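Local coordinates for Cow rumen GH26 endo-mannanase (Metagenome, PDB 6UEH), which probably hydrolyses internal beta-1,4-mannosidic linkages of mannans such as galactomannan, as a family 26 endo-mannanase carrying an accessory domain, at residues E4-K7 with F8-I12; V435-L438 with I439-A443. All blocks are in the same frame, centred on the assembly; numbering follows the deposited sequence.

Overall arrangement
Both contacts are local, but they sit in different domains. Contact 1 lies at the surface, about 33 Å from the chain centre to its own centre, where the N-terminal segment leads into the first strand of the CBM6-like domain. Contact 2, partly buried and with its centre about 16 Å from that of the chain, is a short helix of the GH26 domain and the turn that ends it. The centres are about 23 Å apart and the nearest atoms about 13 Å, so the two do not touch. In contact 1 a methyl and two aromatic rings carry the packing; in contact 2 backbone hydrogen bonds dominate, and Asn437 and Glu441 reach Arg106 of the accessory domain.

Contact 1 (E4-K7 with F8-I12)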
# COMPACT_ATOMS: atom_id res chain seq x y z
N GLU A 4 -21.83 26.75 -17.48
CA GLU A 4 -20.60 27.54 -17.39
C GLU A 4 -19.59 26.84 -16.48
O GLU A 4 -19.94 26.31 -15.43
CB GLU A 4 -20.89 28.95 -16.90
CG GLU A 4 -21.49 29.03 -15.50
CD GLU A 4 -21.77 30.45 -15.07
OE1 GLU A 4 -22.55 31.15 -15.75
OE2 GLU A 4 -21.20 30.88 -14.04
N TYR A 5 -18.33 26.86 -16.89
CA TYR A 5 -17.31 26.10 -16.19
C TYR A 5 -16.50 26.97 -15.24
O TYR A 5 -16.13 28.10 -15.57
CB TYR A 5 -16.39 25.40 -17.19
CG TYR A 5 -17.14 24.46 -18.10
CD1 TYR A 5 -17.52 23.20 -17.66
CD2 TYR A 5 -17.47 24.83 -19.39
CE1 TYR A 5 -18.21 22.34 -18.49
CE2 TYR A 5 -18.16 23.98 -20.23
CZ TYR A 5 -18.53 22.73 -19.77
OH TYR A 5 -19.22 21.88 -20.60
N THR A 6 -16.23 26.42 -14.06
CA THR A 6 -15.49 27.11 -13.02
C THR A 6 -14.09 27.49 -13.48
O THR A 6 -13.42 26.71 -14.15
CB THR A 6 -15.39 26.24 -11.75
OG1 THR A 6 -16.70 25.76 -11.39
CG2 THR A 6 -14.81 27.02 -10.59
N LYS A 7 -13.67 28.70 -13.13
CA LYS A 7 -12.32 29.16 -13.46
C LYS A 7 -11.38 28.93 -12.28
O LYS A 7 -11.72 29.23 -11.14
CB LYS A 7 -12.35 30.64 -13.84
CG LYS A 7 -13.23 30.95 -15.04
CD LYS A 7 -12.75 30.22 -16.28
CE LYS A 7 -13.59 30.56 -17.50
NZ LYS A 7 -15.00 30.07 -17.38
N PHE A 8 -10.20 28.39 -12.56
CA PHE A 8 -9.25 28.05 -11.52
C PHE A 8 -8.00 28.93 -11.58
O PHE A 8 -7.54 29.28 -12.67
CB PHE A 8 -8.87 26.57 -11.61
CG PHE A 8 -10.05 25.65 -11.58
CD1 PHE A 8 -10.67 25.32 -10.38
CD2 PHE A 8 -10.56 25.12 -12.76
CE1 PHE A 8 -11.77 24.48 -10.36
CE2 PHE A 8 -11.66 24.27 -12.74
CZ PHE A 8 -12.26 23.95 -11.54
N PRO A 9 -7.44 29.30 -10.42
CA PRO A 9 -7.89 28.91 -9.07
C PRO A 9 -9.22 29.55 -8.67
O PRO A 9 -9.55 30.65 -9.11
CB PRO A 9 -6.75 29.40 -8.17
CG PRO A 9 -6.15 30.54 -8.91
CD PRO A 9 -6.24 30.16 -10.37
N TYR A 10 -9.97 28.83 -7.85
CA TYR A 10 -11.31 29.25 -7.47
C TYR A 10 -11.41 29.39 -5.96
O TYR A 10 -11.23 28.42 -5.22
CB TYR A 10 -12.34 28.25 -7.98
CG TYR A 10 -13.77 28.58 -7.64
CD1 TYR A 10 -14.41 29.66 -8.24
CD2 TYR A 10 -14.49 27.81 -6.74
CE1 TYR A 10 -15.72 29.96 -7.94
CE2 TYR A 10 -15.80 28.11 -6.43
CZ TYR A 10 -16.41 29.18 -7.04
OH TYR A 10 -17.72 29.48 -6.74
N THR A 11 -11.69 30.61 -5.50
CA THR A 11 -11.82 30.86 -4.07
C THR A 11 -13.18 31.48 -3.75
O THR A 11 -13.62 32.42 -4.41
CB THR A 11 -10.71 31.80 -3.55
OG1 THR A 11 -9.43 31.19 -3.77
CG2 THR A 11 -10.89 32.07 -2.06
N ILE A 12 -13.85 30.93 -2.75
CA ILE A 12 -15.11 31.49 -2.27
C ILE A 12 -15.04 31.84 -0.80
O ILE A 12 -14.29 31.22 -0.03
CB ILE A 12 -16.28 30.53 -2.47
CG1 ILE A 12 -15.94 29.17 -1.86
CG2 ILE A 12 -16.60 30.39 -3.93
CD1 ILE A 12 -17.14 28.33 -1.61
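Phe8 folds back along Lys7 and Thr6 where the N-terminal segment enters strand 10-13, the first strand of the CBM6-like beta-sandwich. Its side chain can be followed outward. CB rests against the carbonyl carbon of the preceding residue, Lys7 C, at 3.5 Å, and CG keeps nearly the same distance from that atom. Further along the ring, CD2 and CE2 run beside the Thr6 carbonyl, CE2 coming to 3.3 Å from Thr6 O. At the tip, CZ meets Thr6 CB at 3.9 Å, while CE1 is 4.0 Å from Thr6 CG2. Thr6 C lies over one face of the ring, offset toward its rim. The torsion that permits this places CG anti to the Phe8 carbonyl carbon and beside the backbone N (chi1 -55°), bringing the ring back over the residues before it. Tyr61 also meets the Phe8 ring, with the planes inclined.

The Thr6 methyl serves a second ring. CG2 sits over a face of Tyr10, 3.8 Å from the ring centroid and 24° off its normal, a CH-pi contact displaced toward the CB end: Tyr10 CG is its nearest ring atom, at 3.5 Å. While the methyl is spent on this ring, Thr6 OG1 is hydrogen-bonded to Thr54 N, which ties the lead-in to strand 49-55. Between the two aromatics the chain turns through a cis peptide before Pro9, and Lys7 O approaches Tyr10 CB at 3.4 Å. Tyr10 then pairs through its backbone with Val130 of strand 123-132. The Lys7 side chain takes another course: bent at its second and fourth torsions, it curls back until NZ donates to Tyr5 O at 2.9 Å, tilted 17° from the carbonyl plane.

Contact 2 (V435-L438 with I439-A443); sequences VDNL and IIEHA
Asp436 O accepts the amide of Ile440 at 3.0 Å from N to O, with a nearly straight N-H...O angle of 168°. Ile440 CG1, on the donor's own side chain, lies 3.2 Å from the same Asp436 O. The helical repeat continues on both sides, Ile439 N donating to Val435 O and Glu441 N to Asn437 O, the latter from above the carbonyl plane (35° out of it). The side chains of Val435 and Ile439 run alongside each other, pointing the same way, with Val435 CG2 4.1 Å from Ile439 CD1.

The helix, which follows barrel strand 423-429 of the GH26 TIM barrel, ends in a Schellman motif. His442 adopts a positive phi of 56°, and two weak bonds return to the last turn: Ala443 N to Leu438 O at 3.1 Å, and His442 N to Ile439 O at 3.3 Å. The reversal brings Ala443 CB to within 4.0 Å of Leu438 CD2.

Arg106 of strand 97-107 in the accessory domain bridges Glu441 OE2 and Asn437 OD1 through NH1. Asn437 ND2 donates to Leu404 O, and Glu441 OE1 is hydrogen-bonded to Thr408 OG1 of helix 408-417. Beyond the helix, the His442 ring stacks on Phe135.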
# COMPACT_ATOMS: atom_id res chain seq x y z
N VAL A 435 -8.04 0.67 -14.96
CA VAL A 435 -6.90 1.38 -15.51
C VAL A 435 -7.22 2.86 -15.71
O VAL A 435 -6.35 3.72 -15.56
CB VAL A 435 -6.41 0.75 -16.84
CG1 VAL A 435 -7.43 0.93 -17.96
CG2 VAL A 435 -5.06 1.31 -17.23
N ASP A 436 -8.48 3.17 -16.02
CA ASP A 436 -8.91 4.55 -16.19
C ASP A 436 -8.88 5.29 -14.86
O ASP A 436 -8.51 6.46 -14.80
CB ASP A 436 -10.30 4.61 -16.81
CG ASP A 436 -10.33 4.09 -18.23
OD1 ASP A 436 -9.34 4.29 -18.96
OD2 ASP A 436 -11.35 3.47 -18.62
N ASN A 437 -9.27 4.61 -13.79
CA ASN A 437 -9.24 5.20 -12.46
C ASN A 437 -7.80 5.50 -12.02
O ASN A 437 -7.54 6.53 -11.40
CB ASN A 437 -9.92 4.29 -11.44
CG ASN A 437 -11.42 4.22 -11.63
OD1 ASN A 437 -12.04 5.16 -12.14
ND2 ASN A 437 -12.02 3.11 -11.22
N LEU A 438 -6.88 4.60 -12.36
CA LEU A 438 -5.47 4.78 -12.03
C LEU A 438 -4.89 6.01 -12.71
O LEU A 438 -4.15 6.79 -12.11
CB LEU A 438 -4.66 3.54 -12.42
CG LEU A 438 -4.93 2.25 -11.65
CD1 LEU A 438 -4.12 1.10 -12.24
CD2 LEU A 438 -4.62 2.42 -10.17
N ILE A 439 -5.22 6.18 -13.99
CA ILE A 439 -4.67 7.26 -14.79
C ILE A 439 -5.27 8.62 -14.41
O ILE A 439 -4.55 9.58 -14.17
CB ILE A 439 -4.90 7.00 -16.29
CG1 ILE A 439 -4.16 5.73 -16.72
CG2 ILE A 439 -4.44 8.20 -17.12
CD1 ILE A 439 -4.48 5.26 -18.12
N ILE A 440 -6.60 8.68 -14.36
CA ILE A 440 -7.29 9.92 -14.05
C ILE A 440 -6.94 10.44 -12.65
O ILE A 440 -6.73 11.63 -12.45
CB ILE A 440 -8.82 9.74 -14.16
CG1 ILE A 440 -9.21 9.44 -15.61
CG2 ILE A 440 -9.55 10.99 -13.67
CD1 ILE A 440 -10.65 9.02 -15.79
N GLU A 441 -6.86 9.53 -11.68
CA GLU A 441 -6.67 9.94 -10.29
C GLU A 441 -5.20 9.98 -9.89
O GLU A 441 -4.87 10.35 -8.77
CB GLU A 441 -7.44 9.01 -9.36
CG GLU A 441 -8.94 9.01 -9.63
CD GLU A 441 -9.72 8.18 -8.63
OE1 GLU A 441 -9.20 7.92 -7.52
OE2 GLU A 441 -10.86 7.78 -8.95
N HIS A 442 -4.32 9.62 -10.83
CA HIS A 442 -2.88 9.61 -10.60
C HIS A 442 -2.51 8.73 -9.41
O HIS A 442 -1.63 9.07 -8.62
CB HIS A 442 -2.35 11.03 -10.39
CG HIS A 442 -2.44 11.89 -11.61
ND1 HIS A 442 -1.32 12.39 -12.25
CD2 HIS A 442 -3.51 12.33 -12.32
CE1 HIS A 442 -1.70 13.10 -13.30
NE2 HIS A 442 -3.02 13.08 -13.36
N ALA A 443 -3.19 7.60 -9.28
CA ALA A 443 -2.85 6.60 -8.27
C ALA A 443 -1.65 5.81 -8.78
O ALA A 443 -1.80 4.79 -9.45
CB ALA A 443 -4.03 5.69 -7.99